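Local structure of UPF0270 protein PA3463 (Pseudomonas aeruginosa, 1Y0N) at residues A[53-58]-A[64-69]; A[17-22]-A[41-46]. The protein is of unknown function but belongs to the UPF0270 family of small, uncharacterised proteins, here folded as two helices and a short antiparallel sheet. All coordinates share one frame; numbering follows the deposited sequence.

Contact 1: residues A[53-58]-A[64-69]; sequences VILFDP and QLMLRS
The carbonyl oxygen of Val53 is met by two groups of the facing strand: Met66 N donates to Val53 O at 2.9 Å, almost straight at the hydrogen (171°), while Leu65 CA brings a weaker C-H...O contact of 3.4 Å to Val53 O. Val53 N in turn donates to Met66 O, which closes the ring of a hydrogen-bonded antiparallel pair. Leu55 and Gln64 form a second such pair, each N donating to the other's O. Between them, Ile54 and Leu65 make the non-hydrogen-bonded pair of this beta hairpin. On their side of the sheet Ile54 CG1 rests 3.9 Å from Leu65 CG, and Leu18 of helix 12-24 packs against both residues. The other side carries Val53, Leu55, Gln64 and Met66. There Leu55 CD1 touches Met66 SD at 3.8 Å; the Met66 chain runs straight through CG, and chi3 (88°) then turns the terminal CE off to the side while SD keeps the touch with Leu55. Beyond the strand, Arg68 swings its guanidinium past Val53, whose CG1 lies over one face of the group, 3.6 Å from Arg68 NH2. A hydrogen bond from Arg68 NE to Gly50 O ties down the polar end, and strand 3-4 adds Leu4 beside Val53 and Leu55. The chemistry is thus divided: four backbone bonds fix the strand register, and the side chains give the hairpin one face buried against a helix and another that mixes apolar groups with the exposed Gln64.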
loop_
_atom_site.group_PDB
_atom_site.type_symbol
_atom_site.label_atom_id
_atom_site.label_comp_id
_atom_site.label_asym_id
_atom_site.label_seq_id
_atom_site.Cartn_x
_atom_site.Cartn_y
_atom_site.Cartn_z
ATOM N N VAL A 53 -2.803 2.215 2.827
ATOM C CA VAL A 53 -1.608 2.986 3.039
ATOM C C VAL A 53 -0.407 2.093 2.692
ATOM O O VAL A 53 -0.566 0.861 2.431
ATOM C CB VAL A 53 -1.475 3.493 4.541
ATOM C CG1 VAL A 53 -2.693 4.395 4.950
ATOM C CG2 VAL A 53 -1.350 2.280 5.501
ATOM N N ILE A 54 0.771 2.720 2.648
ATOM C CA ILE A 54 1.992 1.988 2.396
ATOM C C ILE A 54 2.920 2.116 3.587
ATOM O O ILE A 54 3.260 3.203 3.977
ATOM C CB ILE A 54 2.695 2.479 1.127
ATOM C CG1 ILE A 54 1.752 2.162 -0.064
ATOM C CG2 ILE A 54 4.061 1.732 0.961
ATOM C CD1 ILE A 54 1.967 2.998 -1.198
ATOM N N LEU A 55 3.299 0.975 4.120
ATOM C CA LEU A 55 4.258 0.879 5.188
ATOM C C LEU A 55 5.661 0.559 4.666
ATOM O O LEU A 55 5.856 -0.328 3.846
ATOM C CB LEU A 55 3.833 -0.204 6.187
ATOM C CG LEU A 55 2.642 0.060 7.095
ATOM C CD1 LEU A 55 2.631 -1.088 8.095
ATOM C CD2 LEU A 55 2.715 1.449 7.892
ATOM N N PHE A 56 6.625 1.279 5.184
ATOM C CA PHE A 56 8.020 1.090 4.799
ATOM C C PHE A 56 8.915 0.773 6.010
ATOM O O PHE A 56 8.818 1.459 7.005
ATOM C CB PHE A 56 8.563 2.379 4.181
ATOM C CG PHE A 56 10.008 2.275 3.772
ATOM C CD1 PHE A 56 10.398 1.406 2.727
ATOM C CD2 PHE A 56 10.985 2.970 4.466
ATOM C CE1 PHE A 56 11.755 1.308 2.334
ATOM C CE2 PHE A 56 12.356 2.858 4.072
ATOM C CZ PHE A 56 12.705 2.007 3.013
ATOM N N ASP A 57 9.756 -0.262 5.880
ATOM C CA ASP A 57 10.693 -0.702 6.919
ATOM C C ASP A 57 12.111 -0.246 6.559
ATOM O O ASP A 57 12.681 -0.750 5.623
ATOM C CB ASP A 57 10.705 -2.226 6.987
ATOM C CG ASP A 57 11.557 -2.782 8.167
ATOM O OD1 ASP A 57 12.073 -1.974 8.999
ATOM O OD2 ASP A 57 11.679 -4.032 8.268
ATOM N N PRO A 58 12.653 0.733 7.289
ATOM C CA PRO A 58 14.038 1.260 7.231
ATOM C C PRO A 58 15.101 0.197 6.946
ATOM O O PRO A 58 15.894 0.343 6.002
ATOM C CB PRO A 58 14.221 1.832 8.629
ATOM C CG PRO A 58 12.875 2.361 8.966
ATOM C CD PRO A 58 11.852 1.474 8.279
ATOM N N GLN A 64 5.217 -2.415 1.993
ATOM C CA GLN A 64 4.001 -3.192 1.788
ATOM C C GLN A 64 2.707 -2.321 1.819
ATOM O O GLN A 64 2.559 -1.444 2.643
ATOM C CB GLN A 64 3.926 -4.308 2.853
ATOM C CG GLN A 64 2.724 -5.217 2.700
ATOM C CD GLN A 64 2.922 -6.504 3.402
ATOM O OE1 GLN A 64 1.968 -7.231 3.687
ATOM N NE2 GLN A 64 4.183 -6.812 3.694
ATOM N N LEU A 65 1.794 -2.613 0.899
ATOM C CA LEU A 65 0.496 -1.994 0.883
ATOM C C LEU A 65 -0.376 -2.725 1.899
ATOM O O LEU A 65 -0.341 -3.956 1.937
ATOM C CB LEU A 65 -0.153 -2.153 -0.479
ATOM C CG LEU A 65 -0.578 -0.839 -1.091
ATOM C CD1 LEU A 65 0.325 -0.743 -2.336
ATOM C CD2 LEU A 65 -1.995 -0.846 -1.522
ATOM N N MET A 66 -1.094 -1.963 2.734
ATOM C CA MET A 66 -2.002 -2.524 3.750
ATOM C C MET A 66 -3.292 -1.683 3.834
ATOM O O MET A 66 -3.276 -0.483 3.623
ATOM C CB MET A 66 -1.291 -2.579 5.145
ATOM C CG MET A 66 -0.291 -3.837 5.383
ATOM S SD MET A 66 0.238 -3.894 7.082
ATOM C CE MET A 66 -1.166 -4.885 7.590
ATOM N N LEU A 67 -4.402 -2.312 4.168
ATOM C CA LEU A 67 -5.613 -1.576 4.545
ATOM C C LEU A 67 -5.331 -0.835 5.876
ATOM O O LEU A 67 -4.753 -1.397 6.797
ATOM C CB LEU A 67 -6.811 -2.526 4.760
ATOM C CG LEU A 67 -7.451 -3.196 3.529
ATOM C CD1 LEU A 67 -8.571 -4.206 3.902
ATOM C CD2 LEU A 67 -7.984 -2.102 2.617
ATOM N N ARG A 68 -5.649 0.431 5.913
ATOM C CA ARG A 68 -5.554 1.258 7.161
ATOM C C ARG A 68 -6.145 0.503 8.359
ATOM O O ARG A 68 -5.613 0.592 9.441
ATOM C CB ARG A 68 -6.329 2.576 6.976
ATOM C CG ARG A 68 -6.221 3.519 8.230
ATOM C CD ARG A 68 -7.070 4.819 8.021
ATOM N NE ARG A 68 -6.377 5.656 7.055
ATOM C CZ ARG A 68 -5.341 6.434 7.332
ATOM N NH1 ARG A 68 -4.888 6.599 8.583
ATOM N NH2 ARG A 68 -4.744 7.042 6.338
ATOM N N SER A 69 -7.264 -0.203 8.135
ATOM C CA SER A 69 -7.989 -0.978 9.156
ATOM C C SER A 69 -7.185 -2.145 9.743
ATOM O O SER A 69 -7.430 -2.573 10.867
ATOM C CB SER A 69 -9.319 -1.459 8.610
ATOM O OG SER A 69 -9.156 -2.521 7.662
#

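Contact 2: residues A[17-22]-A[41-46]; sequences NLLEDF and ERARHA
Leu19 meets helix 41-46 with both of its methyl groups, and here the packing is tight. Its CD2 sits 3.6 Å from Ala43 CB, at the point where Leu19 CA and Ala43 CA come to 6.7 Å of each other. The other methyl, Leu19 CD1, lies over the centre of one face of the Arg44 guanidinium, 3.5 Å from Arg44 CZ. The two side chains cross at about a right angle. The arginine chain runs extended from CG to NE, and chi4 (-81°) then turns the guanidinium across the leucine methyl. The same methyl also touches Arg44 CG, so both the aliphatic stem and the planar end of the arginine flank it. Phe22 makes a looser apolar contact, its CD2 4.0 Å from Ala43 CB, with the ring meeting that methyl obliquely. Toward solvent the contact changes character. Arg44 is partly exposed, and its NH2 hydrogen-bonds to Asn16 OD1 of helix 12-24, adding a polar tie beside the apolar one. Within helix 41-46 itself, Arg44 NE and Glu41 OE2 form a long salt bridge of 3.9 Å. The segment axes cross at 110° and approach to 9.8 Å, so the meeting is confined to a small patch. Val40 and Leu47 of helix 36-48 extend the packing around Leu19. Phe22 turns also to Leu65 and Leu67 of strand 63-67, so helix 12-24 lies against the hairpin, while helix 36-48 reaches strand 52-56 through Ala46 on Ala52.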
loop_
_atom_site.group_PDB
_atom_site.type_symbol
_atom_site.label_atom_id
_atom_site.label_comp_id
_atom_site.label_asym_id
_atom_site.label_seq_id
_atom_site.Cartn_x
_atom_site.Cartn_y
_atom_site.Cartn_z
ATOM N N ASN A 17 3.889 -3.006 -8.606
ATOM C CA ASN A 17 4.232 -4.277 -7.998
ATOM C C ASN A 17 3.590 -4.406 -6.595
ATOM O O ASN A 17 3.057 -5.445 -6.263
ATOM C CB ASN A 17 5.777 -4.458 -7.854
ATOM C CG ASN A 17 6.533 -4.574 -9.210
ATOM O OD1 ASN A 17 5.996 -5.054 -10.199
ATOM N ND2 ASN A 17 7.800 -4.140 -9.221
ATOM N N LEU A 18 3.678 -3.362 -5.775
ATOM C CA LEU A 18 2.988 -3.358 -4.439
ATOM C C LEU A 18 1.441 -3.541 -4.596
ATOM O O LEU A 18 0.816 -4.265 -3.821
ATOM C CB LEU A 18 3.271 -2.030 -3.673
ATOM C CG LEU A 18 4.695 -1.560 -3.252
ATOM C CD1 LEU A 18 4.658 -0.314 -2.375
ATOM C CD2 LEU A 18 5.410 -2.592 -2.480
ATOM N N LEU A 19 0.848 -2.863 -5.591
ATOM C CA LEU A 19 -0.606 -2.963 -5.827
ATOM C C LEU A 19 -1.004 -4.371 -6.229
ATOM O O LEU A 19 -1.949 -4.923 -5.695
ATOM C CB LEU A 19 -1.072 -1.944 -6.890
ATOM C CG LEU A 19 -1.165 -0.508 -6.381
ATOM C CD1 LEU A 19 -1.166 0.434 -7.591
ATOM C CD2 LEU A 19 -2.414 -0.305 -5.536
ATOM N N GLU A 20 -0.246 -4.961 -7.167
ATOM C CA GLU A 20 -0.445 -6.338 -7.604
ATOM C C GLU A 20 -0.271 -7.326 -6.464
ATOM O O GLU A 20 -1.146 -8.199 -6.276
ATOM C CB GLU A 20 0.452 -6.650 -8.836
ATOM C CG GLU A 20 0.462 -8.095 -9.205
ATOM C CD GLU A 20 0.900 -8.353 -10.655
ATOM O OE1 GLU A 20 1.349 -7.384 -11.371
ATOM O OE2 GLU A 20 0.761 -9.555 -11.037
ATOM N N ASP A 21 0.797 -7.175 -5.658
ATOM C CA ASP A 21 0.970 -8.017 -4.451
ATOM C C ASP A 21 -0.259 -7.955 -3.571
ATOM O O ASP A 21 -0.793 -8.974 -3.151
ATOM C CB ASP A 21 2.193 -7.587 -3.613
ATOM C CG ASP A 21 3.520 -7.910 -4.315
ATOM O OD1 ASP A 21 3.486 -8.639 -5.321
ATOM O OD2 ASP A 21 4.579 -7.395 -3.878
ATOM N N PHE A 22 -0.740 -6.750 -3.321
ATOM C CA PHE A 22 -1.842 -6.523 -2.351
ATOM C C PHE A 22 -3.090 -7.216 -2.818
ATOM O O PHE A 22 -3.726 -7.938 -2.057
ATOM C CB PHE A 22 -2.026 -5.004 -2.165
ATOM C CG PHE A 22 -3.209 -4.627 -1.331
ATOM C CD1 PHE A 22 -3.198 -4.804 0.042
ATOM C CD2 PHE A 22 -4.357 -4.118 -1.944
ATOM C CE1 PHE A 22 -4.324 -4.467 0.830
ATOM C CE2 PHE A 22 -5.480 -3.733 -1.179
ATOM C CZ PHE A 22 -5.475 -3.939 0.201
ATOM N N GLU A 41 -7.064 -1.140 -9.879
ATOM C CA GLU A 41 -7.638 0.209 -9.908
ATOM C C GLU A 41 -8.470 0.500 -8.640
ATOM O O GLU A 41 -8.472 1.634 -8.168
ATOM C CB GLU A 41 -8.514 0.437 -11.175
ATOM C CG GLU A 41 -7.780 0.724 -12.425
ATOM C CD GLU A 41 -7.050 2.088 -12.395
ATOM O OE1 GLU A 41 -7.490 3.077 -11.717
ATOM O OE2 GLU A 41 -5.997 2.133 -13.055
ATOM N N ARG A 42 -9.179 -0.496 -8.149
ATOM C CA ARG A 42 -9.914 -0.364 -6.908
ATOM C C ARG A 42 -8.923 -0.078 -5.773
ATOM O O ARG A 42 -9.175 0.737 -4.901
ATOM C CB ARG A 42 -10.680 -1.617 -6.537
ATOM C CG ARG A 42 -11.866 -1.982 -7.394
ATOM C CD ARG A 42 -12.473 -3.230 -6.844
ATOM N NE ARG A 42 -13.648 -3.559 -7.651
ATOM C CZ ARG A 42 -14.202 -4.760 -7.701
ATOM N NH1 ARG A 42 -13.680 -5.758 -6.990
ATOM N NH2 ARG A 42 -15.276 -4.974 -8.449
ATOM N N ALA A 43 -7.771 -0.746 -5.790
ATOM C CA ALA A 43 -6.750 -0.503 -4.740
ATOM C C ALA A 43 -6.099 0.918 -4.839
ATOM O O ALA A 43 -5.745 1.548 -3.834
ATOM C CB ALA A 43 -5.703 -1.645 -4.784
ATOM N N ARG A 44 -5.906 1.407 -6.060
ATOM C CA ARG A 44 -5.373 2.725 -6.290
ATOM C C ARG A 44 -6.331 3.803 -5.754
ATOM O O ARG A 44 -5.875 4.832 -5.288
ATOM C CB ARG A 44 -5.189 3.044 -7.778
ATOM C CG ARG A 44 -4.019 2.457 -8.476
ATOM C CD ARG A 44 -3.839 3.037 -9.945
ATOM N NE ARG A 44 -2.890 2.185 -10.633
ATOM C CZ ARG A 44 -1.569 2.269 -10.508
ATOM N NH1 ARG A 44 -1.015 3.188 -9.706
ATOM N NH2 ARG A 44 -0.801 1.399 -11.176
ATOM N N HIS A 45 -7.620 3.588 -5.954
ATOM C CA HIS A 45 -8.659 4.490 -5.410
ATOM C C HIS A 45 -8.600 4.485 -3.874
ATOM O O HIS A 45 -8.694 5.541 -3.244
ATOM C CB HIS A 45 -10.025 4.034 -5.870
ATOM C CG HIS A 45 -11.121 5.013 -5.584
ATOM N ND1 HIS A 45 -11.148 6.276 -6.116
ATOM C CD2 HIS A 45 -12.254 4.886 -4.849
ATOM C CE1 HIS A 45 -12.247 6.895 -5.720
ATOM N NE2 HIS A 45 -12.921 6.081 -4.931
ATOM N N ALA A 46 -8.475 3.289 -3.306
ATOM C CA ALA A 46 -8.366 3.086 -1.851
ATOM C C ALA A 46 -7.127 3.858 -1.336
ATOM O O ALA A 46 -7.199 4.524 -0.284
ATOM C CB ALA A 46 -8.267 1.621 -1.522
#

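Overall arrangement
Contact 2, between helices 12-24 and 36-48, closes in the chain before contact 1, the hairpin of strands 52-56 and 63-67, opens. Their centres lie 12 Å apart, yet they meet directly: Leu65 O lies 3.5 Å from Phe22 CD1, and Leu65 CD1 comes to 3.9 Å from Leu19 N. Helix 12-24 therefore serves both, facing the second helix with one set of residues and the sheet with another, and Phe22 belongs to both sets. Strand 52-56 follows helix 36-48 directly and is the central strand of the three-stranded antiparallel sheet. This shared packing of helix 12-24 joins two helices and an antiparallel sheet into a single alpha+beta core, whose biological role remains unknown.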